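Side-chain contacts in nucleoporin NUP116 (Candida glabrata, PDB 3NF5), which probably serves as a structural component of the nuclear pore complex, here represented by its C-terminal pore-targeting domain: residues A[14-19]-A[69-74]; A[104-109]-A[120-125]. All coordinates share one frame; numbering follows the deposited sequence.

Interaction 1: residues A[14-19]-A[69-74]; sequences ENYYIS and LVVFQP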
ATOM      1  N   GLU A  14      -2.517   4.676 -14.643  1.00 33.35           N
ATOM      2  CA  GLU A  14      -1.726   5.736 -14.088  1.00 33.55           C
ATOM      3  C   GLU A  14      -1.575   5.352 -12.596  1.00 33.32           C
ATOM      4  O   GLU A  14      -2.247   4.447 -12.055  1.00 33.96           O
ATOM      5  CB  GLU A  14      -2.493   7.080 -14.281  1.00 33.60           C
ATOM      6  N   ASN A  15      -0.726   6.036 -11.901  1.00 32.50           N
ATOM      7  CA  ASN A  15      -0.718   5.877 -10.439  1.00 31.79           C
ATOM      8  C   ASN A  15       0.061   4.668  -9.862  1.00 27.88           C
ATOM      9  O   ASN A  15       0.889   4.908  -8.966  1.00 28.80           O
ATOM     10  CB  ASN A  15      -2.127   5.889  -9.830  1.00 32.76           C
ATOM     11  CG  ASN A  15      -2.996   7.019 -10.347  1.00 36.33           C
ATOM     12  OD1 ASN A  15      -4.049   6.776 -10.977  1.00 38.97           O
ATOM     13  ND2 ASN A  15      -2.572   8.246 -10.089  1.00 38.12           N
ATOM     14  N   TYR A  16      -0.166   3.428 -10.320  1.00 23.21           N
ATOM     15  CA  TYR A  16       0.568   2.277  -9.698  1.00 20.81           C
ATOM     16  C   TYR A  16       1.956   2.149 -10.244  1.00 19.74           C
ATOM     17  O   TYR A  16       2.199   2.386 -11.398  1.00 17.25           O
ATOM     18  CB  TYR A  16      -0.112   0.901  -9.857  1.00 19.67           C
ATOM     19  CG  TYR A  16      -1.243   0.717  -8.928  1.00 19.57           C
ATOM     20  CD1 TYR A  16      -1.048   0.204  -7.663  1.00 17.39           C
ATOM     21  CD2 TYR A  16      -2.534   1.081  -9.294  1.00 22.17           C
ATOM     22  CE1 TYR A  16      -2.085   0.023  -6.781  1.00 17.30           C
ATOM     23  CE2 TYR A  16      -3.591   0.976  -8.376  1.00 18.24           C
ATOM     24  CZ  TYR A  16      -3.360   0.422  -7.141  1.00 20.03           C
ATOM     25  OH  TYR A  16      -4.365   0.257  -6.222  1.00 16.29           O
ATOM     26  N   TYR A  17       2.828   1.667  -9.395  1.00 17.59           N
ATOM     27  CA  TYR A  17       4.168   1.369  -9.773  1.00 17.78           C
ATOM     28  C   TYR A  17       4.671   0.224  -8.895  1.00 16.92           C
ATOM     29  O   TYR A  17       4.152  -0.014  -7.832  1.00 13.45           O
ATOM     30  CB  TYR A  17       5.078   2.593  -9.674  1.00 18.33           C
ATOM     31  CG  TYR A  17       5.225   3.149  -8.295  1.00 17.33           C
ATOM     32  CD1 TYR A  17       6.288   2.766  -7.473  1.00 20.24           C
ATOM     33  CD2 TYR A  17       4.289   4.043  -7.772  1.00 17.30           C
ATOM     34  CE1 TYR A  17       6.426   3.275  -6.181  1.00 16.61           C
ATOM     35  CE2 TYR A  17       4.423   4.552  -6.517  1.00 15.64           C
ATOM     36  CZ  TYR A  17       5.493   4.150  -5.715  1.00 18.39           C
ATOM     37  OH  TYR A  17       5.625   4.644  -4.484  1.00 22.34           O
ATOM     38  N   ILE A  18       5.684  -0.467  -9.401  1.00 17.86           N
ATOM     39  CA  ILE A  18       6.330  -1.574  -8.673  1.00 17.81           C
ATOM     40  C   ILE A  18       7.839  -1.510  -8.923  1.00 17.68           C
ATOM     41  O   ILE A  18       8.237  -1.251 -10.059  1.00 18.41           O
ATOM     42  CB  ILE A  18       5.754  -2.911  -9.120  1.00 18.58           C
ATOM     43  CG1 ILE A  18       6.159  -4.041  -8.187  1.00 20.05           C
ATOM     44  CG2 ILE A  18       6.147  -3.246 -10.558  1.00 22.64           C
ATOM     45  CD1 ILE A  18       5.360  -5.358  -8.451  1.00 18.41           C
ATOM     46  N   SER A  19       8.628  -1.779  -7.871  1.00 16.85           N
ATOM     47  CA  SER A  19      10.135  -1.798  -7.880  1.00 18.60           C
ATOM     48  C   SER A  19      10.607  -3.000  -7.084  1.00 18.93           C
ATOM     49  O   SER A  19      10.127  -3.219  -5.995  1.00 17.83           O
ATOM     50  CB  SER A  19      10.656  -0.525  -7.238  1.00 18.20           C
ATOM     51  OG  SER A  19      12.088  -0.524  -7.123  1.00 25.60           O
ATOM     52  N   LEU A  69      -3.786  -7.758  -5.883  1.00 18.22           N
ATOM     53  CA  LEU A  69      -3.282  -8.193  -4.581  1.00 17.05           C
ATOM     54  C   LEU A  69      -3.021  -6.999  -3.630  1.00 15.47           C
ATOM     55  O   LEU A  69      -3.181  -7.113  -2.450  1.00 16.40           O
ATOM     56  CB  LEU A  69      -1.965  -8.934  -4.751  1.00 17.43           C
ATOM     57  CG  LEU A  69      -2.098 -10.324  -5.410  1.00 21.14           C
ATOM     58  CD1 LEU A  69      -0.685 -10.955  -5.407  1.00 20.01           C
ATOM     59  CD2 LEU A  69      -3.100 -11.167  -4.619  1.00 20.74           C
ATOM     60  N   VAL A  70      -2.556  -5.894  -4.175  1.00 15.23           N
ATOM     61  CA  VAL A  70      -2.212  -4.703  -3.414  1.00 14.87           C
ATOM     62  C   VAL A  70      -2.996  -3.559  -4.032  1.00 16.12           C
ATOM     63  O   VAL A  70      -2.800  -3.243  -5.222  1.00 16.09           O
ATOM     64  CB  VAL A  70      -0.703  -4.356  -3.452  1.00 14.47           C
ATOM     65  CG1 VAL A  70      -0.454  -3.099  -2.596  1.00 14.56           C
ATOM     66  CG2 VAL A  70       0.169  -5.532  -2.950  1.00 15.23           C
ATOM     67  N   VAL A  71      -3.860  -2.967  -3.222  1.00 16.18           N
ATOM     68  CA  VAL A  71      -4.793  -1.873  -3.629  1.00 17.16           C
ATOM     69  C   VAL A  71      -4.707  -0.734  -2.597  1.00 14.82           C
ATOM     70  O   VAL A  71      -4.747  -0.955  -1.404  1.00 14.44           O
ATOM     71  CB  VAL A  71      -6.267  -2.406  -3.778  1.00 17.75           C
ATOM     72  CG1 VAL A  71      -7.302  -1.249  -3.978  1.00 20.42           C
ATOM     73  CG2 VAL A  71      -6.404  -3.420  -4.932  1.00 17.70           C
ATOM     74  N   PHE A  72      -4.495   0.473  -3.068  1.00 16.89           N
ATOM     75  CA  PHE A  72      -4.550   1.698  -2.242  1.00 16.07           C
ATOM     76  C   PHE A  72      -5.672   2.555  -2.813  1.00 19.69           C
ATOM     77  O   PHE A  72      -5.732   2.754  -4.009  1.00 20.63           O
ATOM     78  CB  PHE A  72      -3.235   2.442  -2.360  1.00 18.02           C
ATOM     79  CG  PHE A  72      -2.100   1.732  -1.728  1.00 17.11           C
ATOM     80  CD1 PHE A  72      -1.923   1.795  -0.359  1.00 19.86           C
ATOM     81  CD2 PHE A  72      -1.245   0.930  -2.502  1.00 21.20           C
ATOM     82  CE1 PHE A  72      -0.871   1.120   0.223  1.00 19.33           C
ATOM     83  CE2 PHE A  72      -0.196   0.266  -1.906  1.00 17.21           C
ATOM     84  CZ  PHE A  72      -0.030   0.341  -0.585  1.00 14.37           C
ATOM     85  N   GLN A  73      -6.616   2.942  -1.963  1.00 22.65           N
ATOM     86  CA  GLN A  73      -7.739   3.827  -2.269  1.00 22.80           C
ATOM     87  C   GLN A  73      -7.662   4.997  -1.298  1.00 22.70           C
ATOM     88  O   GLN A  73      -6.819   4.985  -0.408  1.00 21.00           O
ATOM     89  CB  GLN A  73      -9.023   3.066  -1.962  1.00 25.70           C
ATOM     90  CG  GLN A  73      -9.307   1.860  -2.815  1.00 28.14           C
ATOM     91  CD  GLN A  73     -10.723   1.379  -2.543  1.00 36.94           C
ATOM     92  OE1 GLN A  73     -11.037   0.863  -1.453  1.00 39.44           O
ATOM     93  NE2 GLN A  73     -11.605   1.620  -3.501  1.00 40.81           N
ATOM     94  N   PRO A  74      -8.580   5.968  -1.409  1.00 22.89           N
ATOM     95  CA  PRO A  74      -8.639   7.007  -0.370  1.00 21.76           C
ATOM     96  C   PRO A  74      -8.752   6.482   1.046  1.00 21.65           C
ATOM     97  O   PRO A  74      -9.747   5.818   1.390  1.00 21.03           O
ATOM     98  CB  PRO A  74      -9.921   7.820  -0.758  1.00 23.44           C
ATOM     99  CG  PRO A  74     -10.085   7.587  -2.256  1.00 22.69           C
ATOM    100  CD  PRO A  74      -9.613   6.167  -2.477  1.00 23.18           C
TER

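Interaction 2: residues A[104-109]-A[120-125]; sequences CYPLDK and HRIMER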
ATOM      1  N   CYS A 104      -4.549  11.216   4.738  1.00 21.05           N
ATOM      2  CA  CYS A 104      -5.370  10.756   5.808  1.00 20.71           C
ATOM      3  C   CYS A 104      -5.628  11.928   6.731  1.00 21.76           C
ATOM      4  O   CYS A 104      -4.712  12.476   7.316  1.00 20.02           O
ATOM      5  CB  CYS A 104      -4.682   9.622   6.563  1.00 21.21           C
ATOM      6  SG  CYS A 104      -4.549   8.141   5.536  1.00 21.23           S
ATOM      7  N   TYR A 105      -6.902  12.304   6.859  1.00 22.94           N
ATOM      8  CA  TYR A 105      -7.309  13.462   7.714  1.00 24.00           C
ATOM      9  C   TYR A 105      -8.626  13.090   8.339  1.00 24.77           C
ATOM     10  O   TYR A 105      -9.422  12.447   7.665  1.00 24.87           O
ATOM     11  CB  TYR A 105      -7.544  14.683   6.853  1.00 23.65           C
ATOM     12  CG  TYR A 105      -6.349  15.295   6.185  1.00 24.12           C
ATOM     13  CD1 TYR A 105      -5.422  16.011   6.913  1.00 21.73           C
ATOM     14  CD2 TYR A 105      -6.166  15.186   4.801  1.00 24.36           C
ATOM     15  CE1 TYR A 105      -4.325  16.599   6.278  1.00 25.74           C
ATOM     16  CE2 TYR A 105      -5.085  15.750   4.170  1.00 24.70           C
ATOM     17  CZ  TYR A 105      -4.162  16.457   4.899  1.00 26.10           C
ATOM     18  OH  TYR A 105      -3.090  17.034   4.246  1.00 25.64           O
ATOM     19  N   PRO A 106      -8.859  13.470   9.616  1.00 26.99           N
ATOM     20  CA  PRO A 106     -10.172  13.269  10.192  1.00 28.22           C
ATOM     21  C   PRO A 106     -11.147  14.046   9.359  1.00 28.81           C
ATOM     22  O   PRO A 106     -10.754  15.006   8.674  1.00 27.53           O
ATOM     23  CB  PRO A 106     -10.048  13.909  11.588  1.00 29.03           C
ATOM     24  CG  PRO A 106      -8.599  14.158  11.778  1.00 28.86           C
ATOM     25  CD  PRO A 106      -8.061  14.375  10.449  1.00 27.17           C
ATOM     26  N   LEU A 107     -12.401  13.636   9.431  1.00 30.77           N
ATOM     27  CA  LEU A 107     -13.461  14.277   8.674  1.00 33.32           C
ATOM     28  C   LEU A 107     -14.425  14.991   9.628  1.00 34.37           C
ATOM     29  O   LEU A 107     -14.732  14.487  10.726  1.00 33.90           O
ATOM     30  CB  LEU A 107     -14.225  13.234   7.825  1.00 33.69           C
ATOM     31  CG  LEU A 107     -13.340  12.227   7.056  1.00 34.62           C
ATOM     32  CD1 LEU A 107     -14.200  11.151   6.437  1.00 35.31           C
ATOM     33  CD2 LEU A 107     -12.447  12.924   5.986  1.00 33.75           C
ATOM     34  N   ASP A 108     -14.882  16.162   9.188  1.00 37.48           N
ATOM     35  CA  ASP A 108     -16.069  16.848   9.785  1.00 39.53           C
ATOM     36  C   ASP A 108     -17.253  15.888   9.790  1.00 41.34           C
ATOM     37  O   ASP A 108     -17.656  15.406   8.739  1.00 41.35           O
ATOM     38  CB  ASP A 108     -16.443  18.098   8.982  1.00 39.75           C
ATOM     39  N   LYS A 109     -17.792  15.612  10.974  1.00 43.49           N
ATOM     40  CA  LYS A 109     -18.840  14.604  11.131  1.00 45.73           C
ATOM     41  C   LYS A 109     -20.170  14.957  10.453  1.00 47.08           C
ATOM     42  O   LYS A 109     -21.012  14.069  10.306  1.00 47.43           O
ATOM     43  CB  LYS A 109     -19.092  14.288  12.618  1.00 45.76           C
ATOM     44  CG  LYS A 109     -19.706  12.897  12.842  1.00 47.54           C
ATOM     45  CD  LYS A 109     -19.815  12.520  14.337  1.00 47.77           C
ATOM     46  CE  LYS A 109     -20.671  13.503  15.106  1.00 48.94           C
ATOM     47  NZ  LYS A 109     -21.318  12.848  16.273  1.00 49.59           N
ATOM     48  N   HIS A 120      -5.870  21.791  14.778  1.00 32.39           N
ATOM     49  CA  HIS A 120      -7.124  21.339  15.390  1.00 32.73           C
ATOM     50  C   HIS A 120      -6.895  20.256  16.434  1.00 31.80           C
ATOM     51  O   HIS A 120      -6.087  19.322  16.235  1.00 30.83           O
ATOM     52  CB  HIS A 120      -8.076  20.812  14.327  1.00 33.61           C
ATOM     53  CG  HIS A 120      -9.520  20.885  14.717  1.00 35.56           C
ATOM     54  ND1 HIS A 120     -10.080  20.045  15.660  1.00 38.40           N
ATOM     55  CD2 HIS A 120     -10.521  21.695  14.291  1.00 37.27           C
ATOM     56  CE1 HIS A 120     -11.367  20.322  15.785  1.00 40.42           C
ATOM     57  NE2 HIS A 120     -11.662  21.312  14.958  1.00 37.19           N
ATOM     58  N   ARG A 121      -7.560  20.388  17.568  1.00 30.33           N
ATOM     59  CA  ARG A 121      -7.416  19.378  18.621  1.00 30.43           C
ATOM     60  C   ARG A 121      -7.818  17.953  18.178  1.00 29.13           C
ATOM     61  O   ARG A 121      -7.482  16.972  18.887  1.00 29.60           O
ATOM     62  CB  ARG A 121      -8.250  19.746  19.826  1.00 30.89           C
ATOM     63  CG  ARG A 121      -7.783  21.006  20.559  1.00 32.08           C
ATOM     64  CD  ARG A 121      -8.907  21.512  21.442  1.00 34.05           C
ATOM     65  NE  ARG A 121      -8.615  22.857  21.919  1.00 36.54           N
ATOM     66  CZ  ARG A 121      -7.718  23.125  22.855  1.00 36.24           C
ATOM     67  NH1 ARG A 121      -7.028  22.144  23.430  1.00 35.31           N
ATOM     68  NH2 ARG A 121      -7.532  24.389  23.223  1.00 39.50           N
ATOM     69  N   ILE A 122      -8.578  17.830  17.076  1.00 27.51           N
ATOM     70  CA  ILE A 122      -8.902  16.504  16.540  1.00 26.78           C
ATOM     71  C   ILE A 122      -7.665  15.746  16.045  1.00 26.84           C
ATOM     72  O   ILE A 122      -7.657  14.497  15.997  1.00 26.74           O
ATOM     73  CB  ILE A 122      -9.996  16.541  15.422  1.00 26.64           C
ATOM     74  CG1 ILE A 122     -10.616  15.140  15.259  1.00 26.86           C
ATOM     75  CG2 ILE A 122      -9.471  17.188  14.108  1.00 23.53           C
ATOM     76  CD1 ILE A 122     -11.991  15.133  14.647  1.00 27.76           C
HETATM   77  N   MSE A 123      -6.635  16.481  15.661  1.00 26.41           N
HETATM   78  CA  MSE A 123      -5.439  15.845  15.112  1.00 28.21           C
HETATM   79  C   MSE A 123      -4.772  14.850  16.054  1.00 27.86           C
HETATM   80  O   MSE A 123      -4.437  13.709  15.635  1.00 26.44           O
HETATM   81  CB  MSE A 123      -4.430  16.905  14.638  1.00 28.01           C
HETATM   82  CG  MSE A 123      -4.847  17.625  13.400  1.00 29.92           C
HETATM   83 SE   MSE A 123      -5.523  16.432  11.950  1.00 32.50          SE
HETATM   84  CE  MSE A 123      -5.154  17.668  10.520  1.00 28.39           C
ATOM     85  N   GLU A 124      -4.593  15.262  17.318  1.00 27.01           N
ATOM     86  CA  GLU A 124      -3.971  14.395  18.328  1.00 26.77           C
ATOM     87  C   GLU A 124      -4.877  13.222  18.669  1.00 26.71           C
ATOM     88  O   GLU A 124      -4.404  12.112  18.925  1.00 25.84           O
ATOM     89  CB  GLU A 124      -3.598  15.155  19.620  1.00 27.20           C
ATOM     90  N   ARG A 125      -6.193  13.455  18.668  1.00 26.14           N
ATOM     91  CA  ARG A 125      -7.100  12.352  18.910  1.00 25.75           C
ATOM     92  C   ARG A 125      -7.028  11.334  17.774  1.00 23.68           C
ATOM     93  O   ARG A 125      -7.110  10.146  18.032  1.00 22.70           O
ATOM     94  CB  ARG A 125      -8.562  12.853  19.156  1.00 27.16           C
ATOM     95  CG  ARG A 125      -8.732  13.594  20.492  1.00 31.68           C
ATOM     96  CD  ARG A 125     -10.231  13.809  20.858  1.00 31.85           C
ATOM     97  NE  ARG A 125     -10.929  14.614  19.871  1.00 36.53           N
ATOM     98  CZ  ARG A 125     -10.976  15.953  19.837  1.00 38.68           C
ATOM     99  NH1 ARG A 125     -10.360  16.703  20.747  1.00 40.43           N
ATOM    100  NH2 ARG A 125     -11.657  16.548  18.866  1.00 41.19           N
TER

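Interaction 1: residues A[14-19]-A[69-74]
Y16 reaches F72 through its phenol oxygen, and the one hydrogen bond between 14-19 and 69-74 results. The backbone N of F72 donates to Y16 OH over 3.2 Å with an N-H...O angle of 160°, a long but fairly straight bond. The donor sits near the plane of the Y16 ring, at its hydroxyl edge. A weak second hydrogen bond joins the same hydroxyl to D67 OD1, just before the second segment, so two groups hold the tip of the ring.

Close contacts accompany the bond. Y16 OH lies 3.4 Å from V71 CA and 4.0 Å from V71 CG1, while Y16 CE1 passes 3.7 Å from the carbonyl O of V70. The aromatic pair meets loosely: Y16 CE1 comes to 4.5 Å from F72 CD2, at the edge of the phenylalanine ring.

Strands 16-19 and 70-73 have axes 9.8 Å apart at closest approach and inclined at 138°. At this separation they cannot pair through their backbones, and a side chain makes the link. With CG anti to its carbonyl carbon (chi1 -77°), Y16 extends its ring across that distance. F72 also touches N43, as Y16 does.

Strand 16-19 is an outermost strand of the six-stranded antiparallel sheet, and 70-73 pairs with 76-79 in a separate two-stranded one. V70 touches V41 and F72 touches I49, so this beta hairpin packs against the large sheet next to its edge strand. A tyrosine hydroxyl on that edge strand thus accepts from a backbone N-H of the hairpin, within the Nup98-type C-terminal domain.

Interaction 2: residues A[104-109]-A[120-125]
The start of helix 122-132 packs here against the loop that follows strand 97-101 in the Nup98-type C-terminal domain, with P106 meeting I122 and M123 on the helix's first turn. No hydrogen bond crosses between 104-109 and 120-125; the 180 Å² buried between them comes from apolar contact.

P106 CB is directed at the helix, and the proline ring touches I122 and M123. P106 CB lies 3.8 Å from I122 CD1, and P106 CG is 3.9 Å from I122 CG2, so both branches of the isoleucine lie against the proline. I122 CG1 is anti to its backbone N (chi1 -161°), which carries CD1 along the ring, the isoleucine running antiparallel to the proline side chain. On M123, a selenomethionine, the selenium takes the contact: SE is 3.6 Å from P106 CD, its chain lying roughly perpendicular to the proline. A bend at chi2 helps turn this chain toward the loop, and its terminal CE stops 4.0 Å from Y105 CD1, near the plane of the tyrosine ring and at its edge.

Y141 of strand 137-142 touches Y105, P106 and M123, joining the cluster to the edge of the large sheet. The phenol end of Y105 leaves the helix contact and is hydrogen-bonded to the carbonyl O of A144.

The helix start is secured within its own segment. M123 N bonds to H120 O, and the imidazole of H120 supplies a capping bond: its ND1 accepts from I122 N at 3.0 Å and 165°, the donor lying 2° from the ring plane.

How the interactions relate
The two contacts lie at opposite edges of the six-stranded sheet. Interaction 1 joins outermost strand 16-19 to the two-stranded hairpin; interaction 2 joins a loop to a helix start, and its Y105, P106 and M123 lie against Y141 of 137-142, the other outermost strand. Their centres are 26 Å apart and their nearest atoms about 6 Å apart, without touching. Interaction 1 lies about 7 Å from the centre of the chain yet is only partly buried, and a polar side-chain-to-backbone bond defines it. Interaction 2, about 22 Å out, is the more buried of the two and wholly apolar across its segments; its polar groups bond within the helix start or to outside residues such as A144.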